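Long-range contact in secreted protein (Streptomyces lividans TK24, PDB 5LXZ), which is a copper metalloradical enzyme of family AA5, related to galactose oxidase, that probably oxidises its substrate at a tyrosine-ligated copper centre: residues E22-L34 with V39-N51. The protein carries 1 engineered substitution. Sequence-based numbering, arbitrary orientation.
Sequences EKYRQNTIHAALL and VLMVAGSGNNQDN
Q26 reaches across to M41 and A43 just before two strands join as an antiparallel beta hairpin, 30-33 with 39-44. The hairpin forms the middle of a sheet that also takes in strands 58-62 and 545-547, consistent with one blade of the galactose oxidase-type propeller. The Q26 chain is extended beyond CG, and its amide lies beside the methyl of A43. Q26 NE2 gives one hydrogen to M41 O at 3.0 Å, from above the carbonyl plane. It gives the other, almost straight, to T28 OG1. Both acceptors lie close to the amide plane, so the two bonds fix its rotation. Cut back to an alanine here, the side chain would probably leave M41 O and T28 OG1 without their shared donor and open a gap beside the A43 methyl.

N27 ND2 donates to G46 O at 2.8 Å, with an N-H...O angle of 176°. A water bridges the same ND2 to N48 ND2. N27 OD1 turns to Q494. G46 closes a type II' turn begun at A43, which presents its carbonyl O to N27. T28 meets M41 with OG1 3.6 Å from the M41 methyl CE, which the bend at chi3 (76°) brings round.

A classic beta bulge sets I29 and H30 together opposite V42, and both backbone N-H groups donate to V42 O. I29 CD1 lies against the backbone of G46, and the I29 side chain comes within about 5 Å of a copper ion. The H30 ring sets its edge toward V42 O, while its ND1 is hydrogen-bonded to H83 NE2. A31 and L33 share a face with V39 and M41. Beyond the strand, L34 crosses L40, with L34 CD2 4.1 Å from L40 CB.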
loop_
_atom_site.group_PDB
_atom_site.type_symbol
_atom_site.label_atom_id
_atom_site.label_comp_id
_atom_site.label_asym_id
_atom_site.label_seq_id
_atom_site.Cartn_x
_atom_site.Cartn_y
_atom_site.Cartn_z
ATOM N N GLU A 22 12.658 -13.587 -20.506
ATOM C CA GLU A 22 11.895 -14.520 -19.680
ATOM C C GLU A 22 12.594 -14.907 -18.382
ATOM O O GLU A 22 11.950 -15.014 -17.323
ATOM C CB GLU A 22 11.503 -15.806 -20.449
ATOM C CG GLU A 22 10.215 -15.712 -21.260
ATOM C CD GLU A 22 9.696 -17.060 -21.743
ATOM O OE1 GLU A 22 9.848 -18.062 -20.998
ATOM O OE2 GLU A 22 9.116 -17.123 -22.848
ATOM N N LYS A 23 13.908 -15.084 -18.448
ATOM C CA LYS A 23 14.687 -15.431 -17.264
ATOM C C LYS A 23 14.463 -14.457 -16.094
ATOM O O LYS A 23 14.549 -14.872 -14.943
ATOM C CB LYS A 23 16.182 -15.437 -17.624
ATOM C CG LYS A 23 17.150 -15.542 -16.461
ATOM C CD LYS A 23 18.531 -15.967 -16.939
ATOM C CE LYS A 23 19.181 -14.925 -17.817
ATOM N NZ LYS A 23 20.636 -15.230 -17.899
ATOM N N TYR A 24 14.197 -13.189 -16.404
ATOM C CA TYR A 24 14.096 -12.143 -15.369
ATOM C C TYR A 24 12.671 -11.814 -15.024
ATOM O O TYR A 24 12.436 -10.975 -14.108
ATOM C CB TYR A 24 14.814 -10.869 -15.780
ATOM C CG TYR A 24 16.280 -11.077 -15.931
ATOM C CD1 TYR A 24 17.086 -11.266 -14.818
ATOM C CD2 TYR A 24 16.870 -11.130 -17.177
ATOM C CE1 TYR A 24 18.449 -11.482 -14.952
ATOM C CE2 TYR A 24 18.232 -11.331 -17.325
ATOM C CZ TYR A 24 19.016 -11.501 -16.212
ATOM O OH TYR A 24 20.367 -11.737 -16.345
ATOM N N ARG A 25 11.705 -12.420 -15.692
ATOM C CA ARG A 25 10.308 -12.088 -15.370
ATOM C C ARG A 25 9.945 -12.562 -13.963
ATOM O O ARG A 25 10.499 -13.516 -13.437
ATOM C CB ARG A 25 9.352 -12.656 -16.384
ATOM C CG ARG A 25 9.535 -11.987 -17.714
ATOM C CD ARG A 25 8.589 -12.539 -18.753
ATOM N NE ARG A 25 9.072 -12.145 -20.076
ATOM C CZ ARG A 25 8.545 -12.533 -21.239
ATOM N NH1 ARG A 25 7.477 -13.320 -21.269
ATOM N NH2 ARG A 25 9.085 -12.098 -22.375
ATOM N N GLN A 26 9.007 -11.854 -13.343
ATOM C CA GLN A 26 8.467 -12.235 -12.059
ATOM C C GLN A 26 7.158 -11.522 -11.901
ATOM O O GLN A 26 6.787 -10.692 -12.737
ATOM C CB GLN A 26 9.429 -11.842 -10.919
ATOM C CG GLN A 26 9.612 -10.353 -10.864
ATOM C CD GLN A 26 10.461 -9.876 -9.695
ATOM O OE1 GLN A 26 11.321 -10.610 -9.172
ATOM N NE2 GLN A 26 10.240 -8.637 -9.288
ATOM N N ASN A 27 6.480 -11.824 -10.813
ATOM C CA ASN A 27 5.227 -11.157 -10.470
ATOM C C ASN A 27 5.521 -10.009 -9.500
ATOM O O ASN A 27 5.395 -10.186 -8.299
ATOM C CB ASN A 27 4.241 -12.118 -9.842
ATOM C CG ASN A 27 3.846 -13.268 -10.763
ATOM O OD1 ASN A 27 4.174 -13.283 -11.950
ATOM N ND2 ASN A 27 3.106 -14.200 -10.210
ATOM N N THR A 28 5.923 -8.869 -10.037
ATOM C CA THR A 28 6.266 -7.741 -9.174
ATOM C C THR A 28 5.023 -7.208 -8.473
ATOM O O THR A 28 4.065 -6.769 -9.110
ATOM C CB THR A 28 6.917 -6.591 -9.976
ATOM O OG1 THR A 28 8.056 -7.104 -10.668
ATOM C CG2 THR A 28 7.338 -5.455 -9.046
ATOM N N ILE A 29 5.078 -7.176 -7.158
ATOM C CA ILE A 29 3.970 -6.704 -6.314
ATOM C C ILE A 29 4.364 -5.455 -5.497
ATOM O O ILE A 29 3.490 -4.693 -5.093
ATOM C CB ILE A 29 3.446 -7.831 -5.411
ATOM C CG1 ILE A 29 2.858 -8.932 -6.324
ATOM C CG2 ILE A 29 2.409 -7.363 -4.415
ATOM C CD1 ILE A 29 2.587 -10.218 -5.600
ATOM N N HIS A 30 5.653 -5.194 -5.315
ATOM C CA HIS A 30 6.149 -4.016 -4.644
ATOM C C HIS A 30 7.237 -3.451 -5.504
ATOM O O HIS A 30 8.057 -4.214 -6.053
ATOM C CB HIS A 30 6.819 -4.417 -3.321
ATOM C CG HIS A 30 5.978 -5.239 -2.410
ATOM N ND1 HIS A 30 5.426 -4.747 -1.244
ATOM C CD2 HIS A 30 5.574 -6.524 -2.486
ATOM C CE1 HIS A 30 4.731 -5.698 -0.642
ATOM N NE2 HIS A 30 4.775 -6.772 -1.394
ATOM N N ALA A 31 7.360 -2.139 -5.543
ATOM C CA ALA A 31 8.530 -1.537 -6.128
ATOM C C ALA A 31 8.917 -0.287 -5.389
ATOM O O ALA A 31 8.060 0.391 -4.793
ATOM C CB ALA A 31 8.334 -1.258 -7.593
ATOM N N ALA A 32 10.199 0.007 -5.410
ATOM C CA ALA A 32 10.705 1.206 -4.774
ATOM C C ALA A 32 11.837 1.781 -5.602
ATOM O O ALA A 32 12.728 1.049 -6.007
ATOM C CB ALA A 32 11.195 0.905 -3.374
ATOM N N LEU A 33 11.816 3.082 -5.841
ATOM C CA LEU A 33 12.945 3.754 -6.423
ATOM C C LEU A 33 13.994 3.956 -5.366
ATOM O O LEU A 33 13.693 4.426 -4.303
ATOM C CB LEU A 33 12.540 5.076 -7.057
ATOM C CG LEU A 33 13.706 5.911 -7.566
ATOM C CD1 LEU A 33 14.388 5.215 -8.731
ATOM C CD2 LEU A 33 13.229 7.299 -7.989
ATOM N N LEU A 34 15.230 3.530 -5.650
ATOM C CA LEU A 34 16.343 3.646 -4.721
ATOM C C LEU A 34 17.204 4.846 -5.087
ATOM O O LEU A 34 17.186 5.352 -6.216
ATOM C CB LEU A 34 17.208 2.393 -4.840
ATOM C CG LEU A 34 16.454 1.065 -4.704
ATOM C CD1 LEU A 34 17.432 -0.056 -5.031
ATOM C CD2 LEU A 34 15.845 0.918 -3.335
ATOM N N VAL A 39 15.586 0.728 -9.575
ATOM C CA VAL A 39 14.298 0.357 -8.994
ATOM C C VAL A 39 14.368 -1.040 -8.453
ATOM O O VAL A 39 14.724 -1.983 -9.180
ATOM C CB VAL A 39 13.181 0.461 -10.026
ATOM C CG1 VAL A 39 11.838 0.084 -9.432
ATOM C CG2 VAL A 39 13.129 1.859 -10.635
ATOM N N LEU A 40 14.012 -1.182 -7.180
ATOM C CA LEU A 40 13.863 -2.472 -6.532
ATOM C C LEU A 40 12.462 -2.990 -6.849
ATOM O O LEU A 40 11.477 -2.276 -6.642
ATOM C CB LEU A 40 14.034 -2.324 -5.035
ATOM C CG LEU A 40 13.887 -3.618 -4.239
ATOM C CD1 LEU A 40 15.076 -4.505 -4.490
ATOM C CD2 LEU A 40 13.661 -3.299 -2.752
ATOM N N MET A 41 12.366 -4.196 -7.387
ATOM C CA MET A 41 11.098 -4.806 -7.754
ATOM C C MET A 41 10.968 -6.112 -6.994
ATOM O O MET A 41 11.760 -7.056 -7.220
ATOM C CB MET A 41 11.071 -5.034 -9.263
ATOM C CG MET A 41 11.258 -3.733 -10.036
ATOM S SD MET A 41 11.476 -3.953 -11.805
ATOM C CE MET A 41 9.763 -4.287 -12.204
ATOM N N VAL A 42 9.984 -6.208 -6.117
ATOM C CA VAL A 42 9.872 -7.335 -5.217
ATOM C C VAL A 42 8.634 -8.151 -5.554
ATOM O O VAL A 42 7.523 -7.637 -5.618
ATOM C CB VAL A 42 9.822 -6.917 -3.738
ATOM C CG1 VAL A 42 9.846 -8.135 -2.842
ATOM C CG2 VAL A 42 10.964 -5.982 -3.393
ATOM N N ALA A 43 8.875 -9.427 -5.819
ATOM C CA ALA A 43 7.826 -10.373 -6.010
ATOM C C ALA A 43 7.609 -11.251 -4.801
ATOM O O ALA A 43 6.492 -11.638 -4.535
ATOM C CB ALA A 43 8.154 -11.254 -7.217
ATOM N N GLY A 44 8.670 -11.615 -4.089
ATOM C CA GLY A 44 8.539 -12.716 -3.142
ATOM C C GLY A 44 8.108 -13.943 -3.930
ATOM O O GLY A 44 8.619 -14.166 -5.033
ATOM N N SER A 45 7.164 -14.704 -3.397
ATOM C CA SER A 45 6.619 -15.834 -4.130
ATOM C C SER A 45 5.618 -15.410 -5.200
ATOM O O SER A 45 5.162 -16.230 -5.989
ATOM C CB SER A 45 5.981 -16.838 -3.184
ATOM O OG SER A 45 4.947 -16.213 -2.448
ATOM N N GLY A 46 5.272 -14.128 -5.251
ATOM C CA GLY A 46 4.553 -13.581 -6.397
ATOM C C GLY A 46 3.075 -13.915 -6.412
ATOM O O GLY A 46 2.449 -13.894 -7.486
ATOM N N ASN A 47 2.487 -14.204 -5.253
ATOM C CA ASN A 47 1.131 -14.704 -5.165
ATOM C C ASN A 47 0.920 -15.908 -6.093
ATOM O O ASN A 47 -0.045 -15.977 -6.848
ATOM C CB ASN A 47 0.098 -13.618 -5.456
ATOM C CG ASN A 47 -1.296 -14.003 -4.979
ATOM O OD1 ASN A 47 -1.464 -14.805 -4.056
ATOM N ND2 ASN A 47 -2.304 -13.425 -5.570
ATOM N N ASN A 48 1.887 -16.813 -6.053
ATOM C CA ASN A 48 1.886 -18.017 -6.872
ATOM C C ASN A 48 2.080 -19.182 -5.906
ATOM O O ASN A 48 3.087 -19.269 -5.229
ATOM C CB ASN A 48 2.974 -17.907 -7.883
ATOM C CG ASN A 48 3.094 -19.141 -8.734
ATOM O OD1 ASN A 48 3.572 -20.169 -8.273
ATOM N ND2 ASN A 48 2.740 -19.017 -9.989
ATOM N N GLN A 49 1.106 -20.069 -5.875
ATOM C CA GLN A 49 1.054 -21.196 -4.935
ATOM C C GLN A 49 2.232 -22.096 -5.101
ATOM O O GLN A 49 2.776 -22.564 -4.121
ATOM C CB GLN A 49 -0.203 -22.038 -5.196
ATOM C CG GLN A 49 -1.493 -21.289 -5.024
ATOM C CD GLN A 49 -1.638 -20.726 -3.631
ATOM O OE1 GLN A 49 -0.991 -21.195 -2.687
ATOM N NE2 GLN A 49 -2.490 -19.714 -3.486
ATOM N N ASP A 50 2.632 -22.310 -6.352
ATOM C CA ASP A 50 3.796 -23.164 -6.615
ATOM C C ASP A 50 5.039 -22.583 -6.006
ATOM O O ASP A 50 5.819 -23.277 -5.356
ATOM C CB ASP A 50 3.982 -23.415 -8.110
ATOM C CG ASP A 50 2.878 -24.261 -8.705
ATOM O OD1 ASP A 50 2.234 -25.054 -7.978
ATOM O OD2 ASP A 50 2.641 -24.105 -9.928
ATOM N N ASN A 51 5.223 -21.274 -6.148
ATOM C CA ASN A 51 6.403 -20.639 -5.609
ATOM C C ASN A 51 6.357 -20.578 -4.101
ATOM O O ASN A 51 7.392 -20.704 -3.459
ATOM C CB ASN A 51 6.561 -19.243 -6.192
ATOM C CG ASN A 51 6.986 -19.239 -7.644
ATOM O OD1 ASN A 51 7.270 -20.281 -8.276
ATOM N ND2 ASN A 51 7.051 -18.047 -8.195
HETATM O O HOH W 1 1.980 -16.646 -11.468
#